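Local atomic coordinates of imidazoleglycerol-phosphate dehydratase (Pyrococcus furiosus, PDB entry 5DNL), a protein that catalyses the dehydration of imidazoleglycerol phosphate to imidazoleacetol phosphate, the sixth step of histidine biosynthesis. Residues A[67-79]-A[89-101]. Numbering follows the deposited sequence.
Sequences RENLPEKFTRFGN and VLVSVDISNRPYA. With 5DL ([(2S)-2-hydroxy-3-(1H-1,2,4-triazol-1-yl)propyl]phosphonic acid), chain I.
Phosphonate oxygen O12 of the inhibitor 5DL is held by two arginines, one from each segment: Arg76 NH2 at 3.0 Å and Arg98 NH2 at 3.1 Å, both bonds nearly straight. The arginines take one further oxygen each, Arg76 NH1 bonding to O11 and Arg98 NH1 to O10, so two flat, cationic groups take hold of one anion. Ser171, Lys173 and Lys153 of the second subunit also hydrogen-bond to the inhibitor. In the second shell, Asp94 positions Arg76, its two carboxylate oxygens suiting a side-on salt bridge: NE meets OD1 at 2.6 Å and NH2 turns to OD2, the planes 41° apart. With CG anti to the backbone N (chi1 178°) and the chain extended from there to NE, Arg76 runs alongside Asp94 up to the phosphonate. Phe77 flanks both, its CZ over one face of the Arg76 guanidinium, offset toward the rim, and its CE1 3.4 Å from Asp94 CG. A leucine in place of Arg76 would probably leave Asp94 without its cationic mate and O11 and O12 each short of a donor. Further along, Gly78 and Val93 form a hydrogen-bonded antiparallel pair; Asn79 and Ser92, a non-hydrogen-bonded pair, share one face, where the short Ser92 OG donates to Asn79 OD1 (2.7 Å). Just beyond Asp94, Ile95 N bonds to Arg76 O, and branched Ile95 puts CG2 against Phe74 CE1 (3.8 Å) and Leu70 CD1, with Arg67 NH1 also beside it. Arginines from the loops just before the first hairpin strand and just after the second thus build an anion pocket, consistent with a site for the substrate's phosphate in this dehydratase.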
ATOM      1  N   ARG A  67     -17.587  23.324  45.056  1.00 14.49           N
ATOM      2  CA  ARG A  67     -17.831  22.237  45.985  1.00 13.23           C
ATOM      3  C   ARG A  67     -18.356  22.768  47.333  1.00 15.21           C
ATOM      4  O   ARG A  67     -19.349  22.253  47.842  1.00 16.94           O
ATOM      5  CB  ARG A  67     -16.573  21.383  46.154  1.00 15.53           C
ATOM      6  CG  ARG A  67     -16.609  20.367  47.282  1.00 14.98           C
ATOM      7  CD  ARG A  67     -17.725  19.372  47.173  1.00 16.52           C
ATOM      8  NE  ARG A  67     -17.503  18.428  46.077  1.00 14.94           N
ATOM      9  CZ  ARG A  67     -18.165  17.288  45.914  1.00 14.44           C
ATOM     10  NH1 ARG A  67     -17.848  16.485  44.905  1.00 14.93           N
ATOM     11  NH2 ARG A  67     -19.154  16.941  46.733  1.00 18.47           N
ATOM     12  N   GLU A  68     -17.714  23.810  47.848  1.00 15.88           N
ATOM     13  CA  GLU A  68     -18.153  24.445  49.101  1.00 16.84           C
ATOM     14  C   GLU A  68     -19.581  24.964  48.984  1.00 19.18           C
ATOM     15  O   GLU A  68     -20.324  24.867  49.954  1.00 21.07           O
ATOM     16  CB  GLU A  68     -17.193  25.568  49.464  1.00 19.45           C
ATOM     17  CG  GLU A  68     -17.500  26.284  50.775  1.00 28.37           C
ATOM     18  CD  GLU A  68     -16.538  27.419  51.016  1.00117.30           C
ATOM     19  OE1 GLU A  68     -16.495  28.347  50.189  1.00 43.15           O
ATOM     20  OE2 GLU A  68     -15.818  27.381  52.025  1.00 44.68           O
ATOM     21  N   ASN A  69     -19.967  25.456  47.810  1.00 17.32           N
ATOM     22  CA  ASN A  69     -21.283  26.053  47.571  1.00 17.96           C
ATOM     23  C   ASN A  69     -22.398  25.018  47.330  1.00 20.51           C
ATOM     24  O   ASN A  69     -23.575  25.398  47.300  1.00 22.65           O
ATOM     25  CB  ASN A  69     -21.158  27.020  46.381  1.00 20.97           C
ATOM     26  CG  ASN A  69     -22.300  28.002  46.268  1.00 43.18           C
ATOM     27  OD1 ASN A  69     -23.027  28.003  45.271  1.00 64.72           O
ATOM     28  ND2 ASN A  69     -22.449  28.864  47.265  1.00 91.52           N
ATOM     29  N   LEU A  70     -22.064  23.728  47.152  1.00 17.29           N
ATOM     30  CA  LEU A  70     -23.065  22.750  46.775  1.00 17.35           C
ATOM     31  C   LEU A  70     -24.043  22.564  47.923  1.00 18.35           C
ATOM     32  O   LEU A  70     -23.610  22.517  49.069  1.00 20.14           O
ATOM     33  CB  LEU A  70     -22.459  21.361  46.499  1.00 21.64           C
ATOM     34  CG  LEU A  70     -21.769  21.127  45.171  1.00 22.89           C
ATOM     35  CD1 LEU A  70     -21.129  19.740  45.164  1.00 19.11           C
ATOM     36  CD2 LEU A  70     -22.776  21.252  44.037  1.00 19.41           C
ATOM     37  N   PRO A  71     -25.329  22.411  47.598  1.00 20.74           N
ATOM     38  CA  PRO A  71     -26.226  21.921  48.648  1.00 24.95           C
ATOM     39  C   PRO A  71     -25.904  20.488  49.069  1.00 27.94           C
ATOM     40  O   PRO A  71     -25.161  19.779  48.393  1.00 23.81           O
ATOM     41  CB  PRO A  71     -27.606  21.995  48.007  1.00 24.50           C
ATOM     42  CG  PRO A  71     -27.390  22.064  46.549  1.00 27.52           C
ATOM     43  CD  PRO A  71     -26.014  22.614  46.314  1.00 23.01           C
ATOM     44  N   GLU A  72     -26.466  20.054  50.187  1.00 22.46           N
ATOM     45  CA  GLU A  72     -26.226  18.712  50.690  1.00 24.61           C
ATOM     46  C   GLU A  72     -26.607  17.668  49.646  1.00 20.49           C
ATOM     47  O   GLU A  72     -25.854  16.733  49.397  1.00 28.98           O
ATOM     48  CB  GLU A  72     -27.035  18.487  51.971  1.00 36.21           C
ATOM     49  CG  GLU A  72     -26.805  17.156  52.666  1.00 71.49           C
ATOM     50  CD  GLU A  72     -27.764  16.961  53.820  1.00175.63           C
ATOM     51  OE1 GLU A  72     -28.516  15.966  53.808  1.00 55.34           O
ATOM     52  OE2 GLU A  72     -27.786  17.822  54.724  1.00 55.15           O
ATOM     53  N   LYS A  73     -27.772  17.848  49.051  1.00 20.94           N
ATOM     54  CA  LYS A  73     -28.281  16.966  48.010  1.00 19.79           C
ATOM     55  C   LYS A  73     -28.315  17.780  46.734  1.00 19.50           C
ATOM     56  O   LYS A  73     -28.999  18.804  46.657  1.00 18.10           O
ATOM     57  CB  LYS A  73     -29.684  16.486  48.356  1.00 21.71           C
ATOM     58  CG  LYS A  73     -29.708  15.670  49.638  1.00 26.13           C
ATOM     59  CD  LYS A  73     -31.127  15.299  50.031  1.00 34.04           C
ATOM     60  CE  LYS A  73     -31.156  14.735  51.439  1.00 57.44           C
ATOM     61  NZ  LYS A  73     -32.493  14.185  51.769  1.00 95.69           N
ATOM     62  N   PHE A  74     -27.609  17.305  45.705  1.00 17.00           N
ATOM     63  CA  PHE A  74     -27.471  18.053  44.457  1.00 15.67           C
ATOM     64  C   PHE A  74     -27.723  17.137  43.265  1.00 14.00           C
ATOM     65  O   PHE A  74     -27.599  15.912  43.372  1.00 15.51           O
ATOM     66  CB  PHE A  74     -26.093  18.725  44.361  1.00 15.69           C
ATOM     67  CG  PHE A  74     -24.957  17.803  44.644  1.00 15.20           C
ATOM     68  CD1 PHE A  74     -24.375  17.056  43.632  1.00 15.02           C
ATOM     69  CD2 PHE A  74     -24.462  17.652  45.936  1.00 19.14           C
ATOM     70  CE1 PHE A  74     -23.340  16.189  43.907  1.00 18.17           C
ATOM     71  CE2 PHE A  74     -23.416  16.791  46.212  1.00 19.92           C
ATOM     72  CZ  PHE A  74     -22.856  16.044  45.187  1.00 19.91           C
ATOM     73  N   THR A  75     -28.060  17.764  42.137  1.00 15.34           N
ATOM     74  CA  THR A  75     -28.543  17.092  40.934  1.00 13.57           C
ATOM     75  C   THR A  75     -27.457  16.180  40.310  1.00 12.89           C
ATOM     76  O   THR A  75     -27.794  15.158  39.707  1.00 13.86           O
ATOM     77  CB  THR A  75     -29.062  18.158  39.947  1.00 18.75           C
ATOM     78  OG1 THR A  75     -30.244  18.781  40.521  1.00 19.87           O
ATOM     79  CG2 THR A  75     -29.437  17.586  38.591  1.00 19.28           C
ATOM     80  N   ARG A  76     -26.189  16.552  40.490  1.00 12.51           N
ATOM     81  CA  ARG A  76     -24.985  15.720  40.201  1.00 11.88           C
ATOM     82  C   ARG A  76     -24.592  15.739  38.711  1.00 12.63           C
ATOM     83  O   ARG A  76     -23.422  15.925  38.393  1.00 12.89           O
ATOM     84  CB  ARG A  76     -25.128  14.271  40.696  1.00 12.54           C
ATOM     85  CG  ARG A  76     -23.933  13.396  40.374  1.00 12.96           C
ATOM     86  CD  ARG A  76     -24.132  11.980  40.862  1.00 14.17           C
ATOM     87  NE  ARG A  76     -23.063  11.141  40.315  1.00 13.08           N
ATOM     88  CZ  ARG A  76     -23.013   9.809  40.383  1.00 12.73           C
ATOM     89  NH1 ARG A  76     -23.938   9.102  41.046  1.00 14.08           N
ATOM     90  NH2 ARG A  76     -21.996   9.183  39.815  1.00 14.49           N
ATOM     91  N   PHE A  77     -25.558  15.500  37.840  1.00 13.74           N
ATOM     92  CA  PHE A  77     -25.338  15.422  36.405  1.00 11.65           C
ATOM     93  C   PHE A  77     -25.770  16.682  35.685  1.00 13.81           C
ATOM     94  O   PHE A  77     -26.835  17.228  35.981  1.00 14.73           O
ATOM     95  CB  PHE A  77     -26.090  14.240  35.848  1.00 10.70           C
ATOM     96  CG  PHE A  77     -25.614  12.923  36.373  1.00 12.97           C
ATOM     97  CD1 PHE A  77     -24.518  12.311  35.798  1.00 14.37           C
ATOM     98  CD2 PHE A  77     -26.246  12.296  37.445  1.00 15.08           C
ATOM     99  CE1 PHE A  77     -24.050  11.100  36.276  1.00 15.10           C
ATOM    100  CE2 PHE A  77     -25.770  11.084  37.926  1.00 15.14           C
ATOM    101  CZ  PHE A  77     -24.678  10.481  37.329  1.00 16.04           C
ATOM    102  N   GLY A  78     -24.985  17.128  34.711  1.00 11.44           N
ATOM    103  CA  GLY A  78     -25.373  18.184  33.828  1.00 11.57           C
ATOM    104  C   GLY A  78     -24.600  18.113  32.531  1.00 11.88           C
ATOM    105  O   GLY A  78     -23.426  17.757  32.532  1.00 13.68           O
ATOM    106  N   ASN A  79     -25.286  18.399  31.429  1.00 12.58           N
ATOM    107  CA  ASN A  79     -24.686  18.419  30.096  1.00 13.23           C
ATOM    108  C   ASN A  79     -24.971  19.715  29.383  1.00 12.39           C
ATOM    109  O   ASN A  79     -25.947  20.406  29.691  1.00 14.58           O
ATOM    110  CB  ASN A  79     -25.213  17.297  29.219  1.00 13.41           C
ATOM    111  CG  ASN A  79     -24.995  15.921  29.804  1.00 15.32           C
ATOM    112  OD1 ASN A  79     -23.866  15.551  30.169  1.00 16.58           O
ATOM    113  ND2 ASN A  79     -26.055  15.139  29.864  1.00 16.07           N
ATOM    114  N   VAL A  89     -19.475  21.889  20.657  1.00 10.07           N
ATOM    115  CA  VAL A  89     -18.738  21.225  21.724  1.00 11.20           C
ATOM    116  C   VAL A  89     -19.716  20.654  22.742  1.00 13.69           C
ATOM    117  O   VAL A  89     -20.577  21.373  23.244  1.00 13.70           O
ATOM    118  CB  VAL A  89     -17.766  22.193  22.402  1.00 11.54           C
ATOM    119  CG1 VAL A  89     -17.015  21.502  23.544  1.00 13.63           C
ATOM    120  CG2 VAL A  89     -16.776  22.783  21.412  1.00 12.12           C
ATOM    121  N   LEU A  90     -19.554  19.365  23.024  1.00 10.35           N
ATOM    122  CA  LEU A  90     -20.310  18.688  24.067  1.00 11.00           C
ATOM    123  C   LEU A  90     -19.526  18.739  25.381  1.00 12.05           C
ATOM    124  O   LEU A  90     -18.322  18.439  25.412  1.00 11.61           O
ATOM    125  CB  LEU A  90     -20.577  17.234  23.663  1.00 11.47           C
ATOM    126  CG  LEU A  90     -21.089  16.292  24.766  1.00 13.23           C
ATOM    127  CD1 LEU A  90     -22.444  16.689  25.336  1.00 14.25           C
ATOM    128  CD2 LEU A  90     -21.130  14.877  24.214  1.00 15.38           C
ATOM    129  N   VAL A  91     -20.199  19.158  26.458  1.00 12.25           N
ATOM    130  CA  VAL A  91     -19.630  19.187  27.790  1.00 11.41           C
ATOM    131  C   VAL A  91     -20.529  18.349  28.677  1.00 11.39           C
ATOM    132  O   VAL A  91     -21.746  18.555  28.715  1.00 13.18           O
ATOM    133  CB  VAL A  91     -19.513  20.612  28.349  1.00 12.38           C
ATOM    134  CG1 VAL A  91     -18.958  20.567  29.779  1.00 14.03           C
ATOM    135  CG2 VAL A  91     -18.628  21.430  27.446  1.00 13.59           C
ATOM    136  N   SER A  92     -19.939  17.372  29.358  1.00 11.28           N
ATOM    137  CA  SER A  92     -20.709  16.492  30.233  1.00 11.88           C
ATOM    138  C   SER A  92     -20.034  16.405  31.579  1.00 14.98           C
ATOM    139  O   SER A  92     -18.825  16.110  31.652  1.00 14.09           O
ATOM    140  CB  SER A  92     -20.822  15.099  29.596  1.00 16.04           C
ATOM    141  OG  SER A  92     -21.588  14.193  30.400  1.00 21.58           O
ATOM    142  N   VAL A  93     -20.800  16.657  32.651  1.00 11.40           N
ATOM    143  CA  VAL A  93     -20.278  16.705  34.007  1.00 12.33           C
ATOM    144  C   VAL A  93     -21.034  15.727  34.891  1.00 13.41           C
ATOM    145  O   VAL A  93     -22.257  15.620  34.812  1.00 12.48           O
ATOM    146  CB  VAL A  93     -20.400  18.134  34.590  1.00 15.03           C
ATOM    147  CG1 VAL A  93     -20.038  18.169  36.080  1.00 23.28           C
ATOM    148  CG2 VAL A  93     -19.547  19.113  33.810  1.00 14.83           C
ATOM    149  N   ASP A  94     -20.292  15.010  35.730  1.00 11.88           N
ATOM    150  CA  ASP A  94     -20.854  14.197  36.807  1.00 11.69           C
ATOM    151  C   ASP A  94     -20.082  14.571  38.070  1.00 12.99           C
ATOM    152  O   ASP A  94     -18.878  14.281  38.167  1.00 12.90           O
ATOM    153  CB  ASP A  94     -20.729  12.710  36.452  1.00 11.85           C
ATOM    154  CG  ASP A  94     -21.013  11.788  37.595  1.00 16.82           C
ATOM    155  OD1 ASP A  94     -21.377  12.273  38.681  1.00 16.00           O
ATOM    156  OD2 ASP A  94     -20.855  10.550  37.411  1.00 14.87           O
ATOM    157  N   ILE A  95     -20.751  15.204  39.048  1.00 11.26           N
ATOM    158  CA  ILE A  95     -20.133  15.545  40.317  1.00 11.95           C
ATOM    159  C   ILE A  95     -20.112  14.267  41.162  1.00 14.25           C
ATOM    160  O   ILE A  95     -20.914  14.037  42.070  1.00 13.86           O
ATOM    161  CB  ILE A  95     -20.825  16.745  41.013  1.00 12.79           C
ATOM    162  CG1 ILE A  95     -20.924  17.927  40.039  1.00 14.02           C
ATOM    163  CG2 ILE A  95     -20.065  17.145  42.255  1.00 14.60           C
ATOM    164  CD1 ILE A  95     -21.628  19.156  40.600  1.00 16.71           C
ATOM    165  N   SER A  96     -19.158  13.416  40.794  1.00 12.32           N
ATOM    166  CA  SER A  96     -19.103  12.011  41.176  1.00 12.68           C
ATOM    167  C   SER A  96     -18.221  11.706  42.384  1.00 13.48           C
ATOM    168  O   SER A  96     -18.234  10.576  42.864  1.00 13.81           O
ATOM    169  CB  SER A  96     -18.459  11.259  40.012  1.00 12.02           C
ATOM    170  OG  SER A  96     -17.187  11.839  39.729  1.00 13.67           O
ATOM    171  N   ASN A  97     -17.418  12.682  42.830  1.00 12.36           N
ATOM    172  CA  ASN A  97     -16.332  12.449  43.760  1.00 13.00           C
ATOM    173  C   ASN A  97     -15.247  11.496  43.206  1.00 16.80           C
ATOM    174  O   ASN A  97     -14.502  10.865  43.953  1.00 16.22           O
ATOM    175  CB  ASN A  97     -16.859  11.957  45.111  1.00 13.28           C
ATOM    176  CG  ASN A  97     -15.889  12.207  46.242  1.00 19.13           C
ATOM    177  OD1 ASN A  97     -15.103  13.153  46.217  1.00 19.76           O
ATOM    178  ND2 ASN A  97     -15.900  11.321  47.223  1.00 21.94           N
ATOM    179  N   ARG A  98     -15.142  11.429  41.880  1.00 13.22           N
ATOM    180  CA  ARG A  98     -14.142  10.614  41.201  1.00 12.50           C
ATOM    181  C   ARG A  98     -13.404  11.507  40.204  1.00 10.70           C
ATOM    182  O   ARG A  98     -13.791  11.576  39.034  1.00 13.84           O
ATOM    183  CB  ARG A  98     -14.766   9.415  40.468  1.00 13.33           C
ATOM    184  CG  ARG A  98     -15.365   8.361  41.376  1.00 14.40           C
ATOM    185  CD  ARG A  98     -15.769   7.122  40.588  1.00 13.21           C
ATOM    186  NE  ARG A  98     -16.906   7.332  39.710  1.00 13.82           N
ATOM    187  CZ  ARG A  98     -18.171   6.970  39.963  1.00 15.32           C
ATOM    188  NH1 ARG A  98     -18.509   6.336  41.083  1.00 17.02           N
ATOM    189  NH2 ARG A  98     -19.109   7.210  39.068  1.00 15.17           N
ATOM    190  N   PRO A  99     -12.369  12.246  40.645  1.00 12.29           N
ATOM    191  CA  PRO A  99     -11.753  13.198  39.705  1.00 10.80           C
ATOM    192  C   PRO A  99     -11.279  12.544  38.409  1.00 12.03           C
ATOM    193  O   PRO A  99     -10.581  11.519  38.434  1.00 12.40           O
ATOM    194  CB  PRO A  99     -10.566  13.767  40.474  1.00 13.74           C
ATOM    195  CG  PRO A  99     -10.992  13.630  41.896  1.00 12.60           C
ATOM    196  CD  PRO A  99     -11.792  12.377  41.992  1.00 12.88           C
ATOM    197  N   TYR A 100     -11.688  13.149  37.302  1.00 12.27           N
ATOM    198  CA  TYR A 100     -11.354  12.669  35.965  1.00 12.45           C
ATOM    199  C   TYR A 100     -11.666  13.766  34.966  1.00 11.79           C
ATOM    200  O   TYR A 100     -12.727  14.371  35.049  1.00 11.76           O
ATOM    201  CB  TYR A 100     -12.211  11.471  35.586  1.00 11.98           C
ATOM    202  CG  TYR A 100     -11.943  10.907  34.217  1.00 11.38           C
ATOM    203  CD1 TYR A 100     -10.852  10.086  33.990  1.00 17.36           C
ATOM    204  CD2 TYR A 100     -12.777  11.201  33.154  1.00 13.99           C
ATOM    205  CE1 TYR A 100     -10.589   9.577  32.720  1.00 18.12           C
ATOM    206  CE2 TYR A 100     -12.539  10.667  31.892  1.00 14.20           C
ATOM    207  CZ  TYR A 100     -11.447   9.868  31.694  1.00 15.72           C
ATOM    208  OH  TYR A 100     -11.207   9.358  30.426  1.00 18.75           O
ATOM    209  N   ALA A 101     -10.795  13.944  33.979  1.00 10.83           N
ATOM    210  CA  ALA A 101     -11.075  14.830  32.861  1.00 11.89           C
ATOM    211  C   ALA A 101     -10.650  14.141  31.585  1.00 14.50           C
ATOM    212  O   ALA A 101      -9.621  13.474  31.540  1.00 15.15           O
ATOM    213  CB  ALA A 101     -10.347  16.142  33.004  1.00 14.45           C
TER
HETATM  214  N1  5DL I 203     -19.652   1.205  38.909  1.00 13.45           N
HETATM  215  C3  5DL I 203     -18.391   3.078  39.086  1.00 12.64           C
HETATM  216  N2  5DL I 203     -19.608   2.554  39.159  1.00 12.06           N
HETATM  217  C8  5DL I 203     -22.707   3.924  40.931  1.00 12.64           C
HETATM  218  C7  5DL I 203     -21.504   2.983  40.745  1.00 13.09           C
HETATM  219  C6  5DL I 203     -20.803   3.323  39.462  1.00 11.93           C
HETATM  220  C5  5DL I 203     -18.356   0.918  38.675  1.00 10.73           C
HETATM  221  O10 5DL I 203     -21.126   5.809  42.010  1.00 13.86           O
HETATM  222  P9  5DL I 203     -22.305   5.689  41.101  1.00 13.00           P
HETATM  223  O11 5DL I 203     -23.543   6.366  41.670  1.00 13.71           O
HETATM  224  O12 5DL I 203     -22.002   6.222  39.706  1.00 13.33           O
HETATM  225  O13 5DL I 203     -21.950   1.621  40.704  1.00 16.03           O
HETATM  226  N4  5DL I 203     -17.599   2.039  38.781  1.00 12.12           N
HETATM  227  O   HOH W   1     -19.633  14.178  44.710  1.00 17.01           O
HETATM  228  O   HOH W   2     -23.897  14.455  32.748  1.00 16.72           O